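PDB 5DL8: benzoate transport porin BenP from Acinetobacter baumannii AB307-0294, which probably acts as an outer-membrane porin of the OprD family, letting small solutes, perhaps benzoate among them, pass through a beta-barrel channel. Local coordinates for residues 97-102 with 110-115; 134-137 with 141-144; 150-155 with 298-303. All blocks are in the same frame, centred on the assembly; numbering follows the deposited sequence.

Contact 1: 97-102 with 110-115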
loop_
_atom_site.group_PDB
_atom_site.type_symbol
_atom_site.label_atom_id
_atom_site.label_comp_id
_atom_site.label_asym_id
_atom_site.label_seq_id
_atom_site.Cartn_x
_atom_site.Cartn_y
_atom_site.Cartn_z
ATOM N N THR A 97 1.935 -12.764 -9.052
ATOM C CA THR A 97 1.376 -11.577 -8.370
ATOM C C THR A 97 1.991 -10.277 -8.717
ATOM O O THR A 97 1.710 -9.262 -7.971
ATOM C CB THR A 97 1.303 -11.642 -6.761
ATOM O OG1 THR A 97 2.575 -11.269 -6.268
ATOM C CG2 THR A 97 0.893 -13.090 -6.192
ATOM N N VAL A 98 2.752 -10.263 -9.840
ATOM C CA VAL A 98 3.441 -9.077 -10.336
ATOM C C VAL A 98 2.848 -8.625 -11.618
ATOM O O VAL A 98 2.601 -7.399 -11.837
ATOM C CB VAL A 98 4.978 -9.312 -10.567
ATOM C CG1 VAL A 98 5.651 -7.993 -10.927
ATOM C CG2 VAL A 98 5.594 -9.830 -9.266
ATOM N N LEU A 99 2.707 -9.610 -12.511
ATOM C CA LEU A 99 2.216 -9.383 -13.855
ATOM C C LEU A 99 0.949 -10.181 -13.979
ATOM O O LEU A 99 0.748 -11.111 -13.232
ATOM C CB LEU A 99 3.207 -9.865 -14.991
ATOM C CG LEU A 99 4.703 -9.503 -14.821
ATOM C CD1 LEU A 99 5.611 -10.299 -15.853
ATOM C CD2 LEU A 99 5.014 -8.000 -14.880
ATOM N N PRO A 100 0.093 -9.836 -14.938
ATOM C CA PRO A 100 -1.116 -10.641 -15.059
ATOM C C PRO A 100 -0.751 -12.104 -15.327
ATOM O O PRO A 100 0.396 -12.378 -15.878
ATOM C CB PRO A 100 -1.795 -10.076 -16.332
ATOM C CG PRO A 100 -1.231 -8.710 -16.495
ATOM C CD PRO A 100 0.133 -8.732 -15.889
ATOM N N PHE A 101 -1.717 -12.964 -15.081
ATOM C CA PHE A 101 -1.582 -14.338 -15.343
ATOM C C PHE A 101 -2.836 -14.860 -16.005
ATOM O O PHE A 101 -3.948 -14.654 -15.534
ATOM C CB PHE A 101 -1.305 -15.085 -14.053
ATOM C CG PHE A 101 -1.172 -16.611 -14.216
ATOM C CD1 PHE A 101 -0.019 -17.154 -14.825
ATOM C CD2 PHE A 101 -2.151 -17.499 -13.662
ATOM C CE1 PHE A 101 0.118 -18.542 -14.946
ATOM C CE2 PHE A 101 -2.003 -18.894 -13.786
ATOM C CZ PHE A 101 -0.862 -19.407 -14.410
ATOM N N ASN A 102 -2.703 -15.481 -17.140
ATOM C CA ASN A 102 -3.929 -16.055 -17.745
ATOM C C ASN A 102 -4.097 -17.476 -17.132
ATOM O O ASN A 102 -3.266 -18.428 -17.381
ATOM C CB ASN A 102 -3.771 -16.034 -19.252
ATOM C CG ASN A 102 -5.017 -16.567 -20.012
ATOM O OD1 ASN A 102 -5.904 -17.134 -19.454
ATOM N ND2 ASN A 102 -4.988 -16.420 -21.316
ATOM N N SER A 110 2.929 -11.601 -21.511
ATOM C CA SER A 110 4.265 -11.218 -22.025
ATOM C C SER A 110 4.503 -9.722 -21.885
ATOM O O SER A 110 5.631 -9.291 -21.885
ATOM C CB SER A 110 4.508 -11.801 -23.441
ATOM O OG SER A 110 3.513 -11.302 -24.220
ATOM N N ASP A 111 3.428 -8.953 -21.679
ATOM C CA ASP A 111 3.465 -7.476 -21.461
ATOM C C ASP A 111 2.086 -6.986 -20.889
ATOM O O ASP A 111 1.112 -7.726 -20.918
ATOM C CB ASP A 111 3.922 -6.732 -22.731
ATOM C CG ASP A 111 2.892 -6.660 -23.832
ATOM O OD1 ASP A 111 1.931 -7.381 -23.845
ATOM O OD2 ASP A 111 2.958 -5.821 -24.720
ATOM N N TYR A 112 2.018 -5.815 -20.274
ATOM C CA TYR A 112 0.708 -5.260 -19.907
ATOM C C TYR A 112 0.825 -3.749 -19.820
ATOM O O TYR A 112 1.913 -3.226 -19.591
ATOM C CB TYR A 112 0.120 -5.865 -18.627
ATOM C CG TYR A 112 0.683 -5.464 -17.276
ATOM C CD1 TYR A 112 2.030 -5.615 -17.002
ATOM C CD2 TYR A 112 -0.205 -5.137 -16.178
ATOM C CE1 TYR A 112 2.558 -5.403 -15.778
ATOM C CE2 TYR A 112 0.332 -4.828 -14.897
ATOM C CZ TYR A 112 1.705 -4.985 -14.688
ATOM O OH TYR A 112 2.262 -4.712 -13.439
ATOM N N LEU A 113 -0.318 -3.118 -20.110
ATOM C CA LEU A 113 -0.495 -1.713 -20.239
ATOM C C LEU A 113 -1.615 -1.277 -19.350
ATOM O O LEU A 113 -2.742 -1.859 -19.501
ATOM C CB LEU A 113 -0.959 -1.384 -21.661
ATOM C CG LEU A 113 -1.252 0.088 -21.954
ATOM C CD1 LEU A 113 -0.016 0.954 -21.954
ATOM C CD2 LEU A 113 -1.915 0.147 -23.332
ATOM N N LYS A 114 -1.337 -0.268 -18.505
ATOM C CA LYS A 114 -2.407 0.489 -17.739
ATOM C C LYS A 114 -2.480 1.941 -18.271
ATOM O O LYS A 114 -1.470 2.457 -18.751
ATOM C CB LYS A 114 -2.039 0.550 -16.308
ATOM C CG LYS A 114 -1.951 -0.741 -15.542
ATOM C CD LYS A 114 -1.308 -0.469 -14.210
ATOM C CE LYS A 114 -1.489 -1.621 -13.252
ATOM N NZ LYS A 114 -2.945 -1.712 -12.797
ATOM N N TYR A 115 -3.647 2.570 -18.169
ATOM C CA TYR A 115 -3.833 3.968 -18.360
ATOM C C TYR A 115 -5.119 4.462 -17.633
ATOM O O TYR A 115 -6.032 3.694 -17.362
ATOM C CB TYR A 115 -3.881 4.382 -19.842
ATOM C CG TYR A 115 -4.999 3.726 -20.625
ATOM C CD1 TYR A 115 -4.826 2.472 -21.168
ATOM C CD2 TYR A 115 -6.235 4.371 -20.858
ATOM C CE1 TYR A 115 -5.854 1.842 -21.901
ATOM C CE2 TYR A 115 -7.263 3.767 -21.586
ATOM C CZ TYR A 115 -7.039 2.491 -22.101
ATOM O OH TYR A 115 -7.939 1.803 -22.855
#

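Contact 2: 134-137 with 141-144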
loop_
_atom_site.group_PDB
_atom_site.type_symbol
_atom_site.label_atom_id
_atom_site.label_comp_id
_atom_site.label_asym_id
_atom_site.label_seq_id
_atom_site.Cartn_x
_atom_site.Cartn_y
_atom_site.Cartn_z
ATOM N N TRP A 134 -5.622 7.971 -7.146
ATOM C CA TRP A 134 -4.519 7.475 -6.429
ATOM C C TRP A 134 -4.841 7.659 -4.916
ATOM O O TRP A 134 -4.537 8.644 -4.352
ATOM C CB TRP A 134 -3.193 8.269 -6.781
ATOM C CG TRP A 134 -2.979 8.185 -8.214
ATOM C CD1 TRP A 134 -3.440 9.054 -9.125
ATOM C CD2 TRP A 134 -2.432 7.029 -8.950
ATOM N NE1 TRP A 134 -3.142 8.532 -10.428
ATOM C CE2 TRP A 134 -2.536 7.314 -10.323
ATOM C CE3 TRP A 134 -1.783 5.854 -8.557
ATOM C CZ2 TRP A 134 -2.017 6.453 -11.357
ATOM C CZ3 TRP A 134 -1.315 4.921 -9.606
ATOM C CH2 TRP A 134 -1.480 5.245 -10.988
ATOM N N LEU A 135 -5.320 6.644 -4.269
ATOM C CA LEU A 135 -5.757 6.714 -2.866
ATOM C C LEU A 135 -4.584 6.309 -1.976
ATOM O O LEU A 135 -3.810 5.364 -2.316
ATOM C CB LEU A 135 -6.918 5.733 -2.669
ATOM C CG LEU A 135 -8.119 6.167 -3.502
ATOM C CD1 LEU A 135 -9.212 5.166 -3.491
ATOM C CD2 LEU A 135 -8.626 7.604 -3.166
ATOM N N ASP A 136 -4.545 6.951 -0.827
ATOM C CA ASP A 136 -3.604 6.667 0.200
ATOM C C ASP A 136 -4.396 6.554 1.536
ATOM O O ASP A 136 -4.298 7.428 2.372
ATOM C CB ASP A 136 -2.536 7.796 0.330
ATOM C CG ASP A 136 -1.457 7.458 1.376
ATOM O OD1 ASP A 136 -1.371 6.298 1.889
ATOM O OD2 ASP A 136 -0.672 8.362 1.696
ATOM N N LEU A 137 -5.169 5.473 1.666
ATOM C CA LEU A 137 -6.119 5.229 2.728
ATOM C C LEU A 137 -6.094 3.804 3.174
ATOM O O LEU A 137 -5.620 2.871 2.463
ATOM C CB LEU A 137 -7.530 5.501 2.208
ATOM C CG LEU A 137 -7.754 7.023 1.920
ATOM C CD1 LEU A 137 -8.933 7.164 1.014
ATOM C CD2 LEU A 137 -7.918 7.932 3.140
ATOM N N ALA A 141 -4.740 1.722 -0.732
ATOM C CA ALA A 141 -3.455 2.496 -0.505
ATOM C C ALA A 141 -2.582 2.662 -1.765
ATOM O O ALA A 141 -2.959 2.221 -2.861
ATOM C CB ALA A 141 -2.621 1.822 0.606
ATOM N N VAL A 142 -1.419 3.295 -1.609
ATOM C CA VAL A 142 -0.284 3.165 -2.592
ATOM C C VAL A 142 0.114 1.650 -2.723
ATOM O O VAL A 142 0.438 1.150 -1.596
ATOM C CB VAL A 142 0.957 3.941 -2.009
ATOM C CG1 VAL A 142 2.136 4.019 -3.020
ATOM C CG2 VAL A 142 0.509 5.311 -1.460
ATOM N N ASP A 143 0.010 0.881 -3.909
ATOM C CA ASP A 143 0.831 -0.319 -3.946
ATOM C C ASP A 143 1.905 -0.262 -5.063
ATOM O O ASP A 143 1.679 -0.696 -6.231
ATOM C CB ASP A 143 -0.006 -1.580 -4.099
ATOM C CG ASP A 143 0.829 -2.834 -3.892
ATOM O OD1 ASP A 143 2.102 -2.731 -3.614
ATOM O OD2 ASP A 143 0.296 -3.950 -4.004
ATOM N N ALA A 144 3.068 0.159 -4.615
ATOM C CA ALA A 144 4.305 0.169 -5.470
ATOM C C ALA A 144 5.290 -0.968 -5.167
ATOM O O ALA A 144 6.446 -0.862 -5.465
ATOM C CB ALA A 144 5.019 1.573 -5.303
#

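Contact 3: 150-155 with 298-303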
loop_
_atom_site.group_PDB
_atom_site.type_symbol
_atom_site.label_atom_id
_atom_site.label_comp_id
_atom_site.label_asym_id
_atom_site.label_seq_id
_atom_site.Cartn_x
_atom_site.Cartn_y
_atom_site.Cartn_z
ATOM N N THR A 150 -1.036 -0.014 -8.476
ATOM C CA THR A 150 -2.504 -0.048 -8.261
ATOM C C THR A 150 -3.061 1.381 -8.301
ATOM O O THR A 150 -2.462 2.318 -7.779
ATOM C CB THR A 150 -2.789 -0.750 -6.914
ATOM O OG1 THR A 150 -2.097 -1.995 -6.959
ATOM C CG2 THR A 150 -4.326 -1.011 -6.573
ATOM N N SER A 151 -4.151 1.566 -9.007
ATOM C CA SER A 151 -4.990 2.748 -8.884
ATOM C C SER A 151 -6.460 2.327 -8.860
ATOM O O SER A 151 -6.761 1.099 -8.948
ATOM C CB SER A 151 -4.666 3.678 -10.036
ATOM O OG SER A 151 -5.092 3.147 -11.293
ATOM N N TYR A 152 -7.375 3.327 -8.793
ATOM C CA TYR A 152 -8.816 3.133 -8.473
ATOM C C TYR A 152 -9.704 4.004 -9.390
ATOM O O TYR A 152 -9.234 4.980 -10.015
ATOM C CB TYR A 152 -9.012 3.557 -6.972
ATOM C CG TYR A 152 -8.234 2.702 -6.047
ATOM C CD1 TYR A 152 -8.651 1.470 -5.715
ATOM C CD2 TYR A 152 -6.962 3.073 -5.644
ATOM C CE1 TYR A 152 -7.876 0.623 -4.869
ATOM C CE2 TYR A 152 -6.211 2.257 -4.825
ATOM C CZ TYR A 152 -6.656 1.046 -4.457
ATOM O OH TYR A 152 -5.822 0.282 -3.648
ATOM N N TRP A 153 -10.964 3.665 -9.534
ATOM C CA TRP A 153 -11.783 4.510 -10.342
ATOM C C TRP A 153 -13.012 4.878 -9.529
ATOM O O TRP A 153 -13.681 3.977 -8.987
ATOM C CB TRP A 153 -12.204 3.756 -11.579
ATOM C CG TRP A 153 -12.968 4.527 -12.665
ATOM C CD1 TRP A 153 -14.373 4.526 -12.910
ATOM C CD2 TRP A 153 -12.388 5.286 -13.713
ATOM N NE1 TRP A 153 -14.640 5.268 -14.038
ATOM C CE2 TRP A 153 -13.443 5.759 -14.533
ATOM C CE3 TRP A 153 -11.061 5.616 -14.052
ATOM C CZ2 TRP A 153 -13.201 6.563 -15.664
ATOM C CZ3 TRP A 153 -10.836 6.410 -15.180
ATOM C CH2 TRP A 153 -11.904 6.872 -15.958
ATOM N N GLY A 154 -13.321 6.162 -9.509
ATOM C CA GLY A 154 -14.502 6.660 -8.742
ATOM C C GLY A 154 -14.546 8.154 -8.628
ATOM O O GLY A 154 -13.988 8.857 -9.456
ATOM N N THR A 155 -15.278 8.640 -7.617
ATOM C CA THR A 155 -15.378 10.046 -7.303
ATOM C C THR A 155 -15.011 10.264 -5.890
ATOM O O THR A 155 -15.476 9.491 -5.033
ATOM C CB THR A 155 -16.813 10.457 -7.421
ATOM O OG1 THR A 155 -17.288 9.965 -8.658
ATOM C CG2 THR A 155 -16.955 11.937 -7.383
ATOM N N GLY A 298 -6.992 -9.304 -5.025
ATOM C CA GLY A 298 -6.149 -8.464 -5.923
ATOM C C GLY A 298 -4.965 -7.801 -5.237
ATOM O O GLY A 298 -4.374 -6.794 -5.772
ATOM N N PHE A 299 -4.632 -8.359 -4.046
ATOM C CA PHE A 299 -3.354 -8.118 -3.331
ATOM C C PHE A 299 -3.294 -6.697 -2.800
ATOM O O PHE A 299 -2.176 -6.108 -2.631
ATOM C CB PHE A 299 -2.083 -8.468 -4.243
ATOM C CG PHE A 299 -2.198 -9.818 -4.950
ATOM C CD1 PHE A 299 -2.160 -11.017 -4.211
ATOM C CD2 PHE A 299 -2.496 -9.877 -6.324
ATOM C CE1 PHE A 299 -2.403 -12.246 -4.856
ATOM C CE2 PHE A 299 -2.728 -11.096 -6.960
ATOM C CZ PHE A 299 -2.679 -12.272 -6.221
ATOM N N LEU A 300 -4.477 -6.124 -2.527
ATOM C CA LEU A 300 -4.533 -4.729 -2.000
ATOM C C LEU A 300 -3.955 -4.713 -0.614
ATOM O O LEU A 300 -4.446 -5.386 0.254
ATOM C CB LEU A 300 -5.973 -4.211 -2.057
ATOM C CG LEU A 300 -6.715 -4.393 -3.425
ATOM C CD1 LEU A 300 -8.048 -3.629 -3.472
ATOM C CD2 LEU A 300 -5.767 -3.929 -4.522
ATOM N N PRO A 301 -2.810 -4.028 -0.403
ATOM C CA PRO A 301 -2.190 -4.172 0.963
ATOM C C PRO A 301 -2.883 -3.224 1.941
ATOM O O PRO A 301 -3.461 -2.232 1.512
ATOM C CB PRO A 301 -0.724 -3.677 0.762
ATOM C CG PRO A 301 -0.916 -2.600 -0.294
ATOM C CD PRO A 301 -1.962 -3.168 -1.274
ATOM N N GLU A 302 -2.803 -3.533 3.242
ATOM C CA GLU A 302 -3.365 -2.654 4.307
ATOM C C GLU A 302 -2.143 -2.017 4.922
ATOM O O GLU A 302 -1.549 -2.496 5.947
ATOM C CB GLU A 302 -4.229 -3.393 5.325
ATOM C CG GLU A 302 -4.835 -2.481 6.375
ATOM C CD GLU A 302 -5.379 -1.207 5.687
ATOM O OE1 GLU A 302 -4.584 -0.180 5.593
ATOM O OE2 GLU A 302 -6.559 -1.269 5.192
ATOM N N THR A 303 -1.810 -0.913 4.297
ATOM C CA THR A 303 -0.616 -0.105 4.612
ATOM C C THR A 303 -0.678 0.610 5.964
ATOM O O THR A 303 0.360 1.038 6.454
ATOM C CB THR A 303 -0.324 1.002 3.545
ATOM O OG1 THR A 303 -1.516 1.825 3.395
ATOM C CG2 THR A 303 0.084 0.277 2.070
#

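Contact 1: 97-102 with 110-115
Tyr112 and Pro100 meet because chi1 of the tyrosine (75°) places CG between the backbone N and the carbonyl carbon, standing the ring up from the strand toward residues 98-100. Leu99 takes a different course: its CG lies beside the backbone N and anti to the carbonyl carbon (chi1 -45°), which carries the branch to the neighbouring part of the ring. Pro100 settles over one face of the tyrosine. Its CD sits 3.6 Å from the ring centroid, only 15° off the normal, so this is a CH-pi contact over the face. The adjoining methylene slides toward the ring base, with Pro100 CG 3.8 Å from Tyr112 CB. Leu99 crosses the tyrosine at roughly a right angle, and its CD2 comes within 3.7 Å of Tyr112 CE1 from an oblique direction. At the far end, Tyr112 OH lies 3.1 Å from Val98 O, but its hydrogen bonds go to Arg178 O and Leu148 N. The hydroxyl therefore ties strand 107-123 to chain that lies well beyond this hairpin, while Pro100 is linked to Ala109 through the backbone. With a proline on one face, a leucine methyl beside CE1 and two bonds at the hydroxyl, the ring is probably held against turning: apolar contacts fix its body, and polar ones satisfy its buried end.

Contact 2: 134-137 with 141-144
The long loop between strands 132-133 and 151-153 bends back on itself here, bringing Asp136 beside Ala141 with their CA atoms 4.2 Å apart. This is the third loop of the barrel, which in the OprD family folds inward to narrow the channel. Backbone does most of the touching. Leu135 O faces the peptide that joins Ala141 to Val142, and it reaches Val142 N at 3.2 Å, though at an angle too poor for a hydrogen bond. Two residues on, Leu137 O lies 3.7 Å from Ala141 CB. Ala141 and Val142 were both modelled in two conformers, so the finer details of these approaches are doubtful. The chain reversal has two sides. Leu135 and Leu137 send their side chains toward the barrel wall, against Tyr202 of strand 200-210 and Glu168 of strand 165-176, whereas Asp136 and Val142 stay on the surface. There the aspartate holds CG anti to its own backbone N (chi1 -176°), which lays OD1 across from the valine branch, in the conformer given 4.0 Å from Val142 CG2. That is a loose contact between a carboxylate oxygen and a methyl. The bend has polar ties to other loops: the backbone Asp136 O takes a hydrogen bond from Tyr304 OH, and the side chain of Asp143 forms a salt bridge through OD2 with Arg178 NH1.

Contact 3: 150-155 with 298-303
Leu300 reaches across with both methyls, CD2 to Thr150 and the hydroxyl of Tyr152, CD1 to the edge of the tyrosine ring. Its CG is swung beside the backbone N and anti to the carbonyl carbon (chi1 -50°), and the side chain then runs on extended, so that the isobutyl fork leads away from its own loop toward the strand. One prong, CD2, touches Thr150 CG2 at 3.8 Å, methyl against methyl, with the two side chains crossing at about a right angle. The threonine is turned to suit: CG2 is anti to the backbone N, while OG1 occupies the place beside that N. The same CD2 lies 4.3 Å from Tyr152 OH, a looser approach. The other prong, CD1, comes up close to the ring plane and is 4.5 Å from Tyr152 CE1. Leucine thus meets this ring along its rim and makes no stack over a face. Tyr152 leans against Val172 and Val175 of strand 165-176, and its backbone pairs with Leu133. In the loop leading up to Leu300, Gly298 takes a positive phi that suits a glycine. Beyond the leucine, Glu302 OE2 accepts a hydrogen bond from Val139 N, so residues 298-303 are also tied to the bend of the loop that precedes Thr150. The buried apolar patch joins the root of the third loop, where it returns to the barrel wall, to the loop between strands 278-288 and 319-328, the seventh. Inward folding of these two loops to constrict the pore is characteristic of OprD-family channels.

In the fold
Along the chain the contacts come in series, contact 1 closing before contact 2 opens and contact 2 before contact 3. Contacts 2 and 3 lie near the middle of the barrel, their centres about 6 Å apart, and they touch where Trp134 packs on Thr150. Contact 1 sits further out, at the hairpin of strands 101-102 and 107-123, with its centre about 16 Å from contact 3 and 19 Å from contact 2. Thr97 nevertheless packs against Phe299. Arg178, the partner of Asp143, also bonds Thr97 O, joining contact 1 to contact 2. The three contacts together link the second, third and seventh loops inside the barrel, consistent with a narrowed channel.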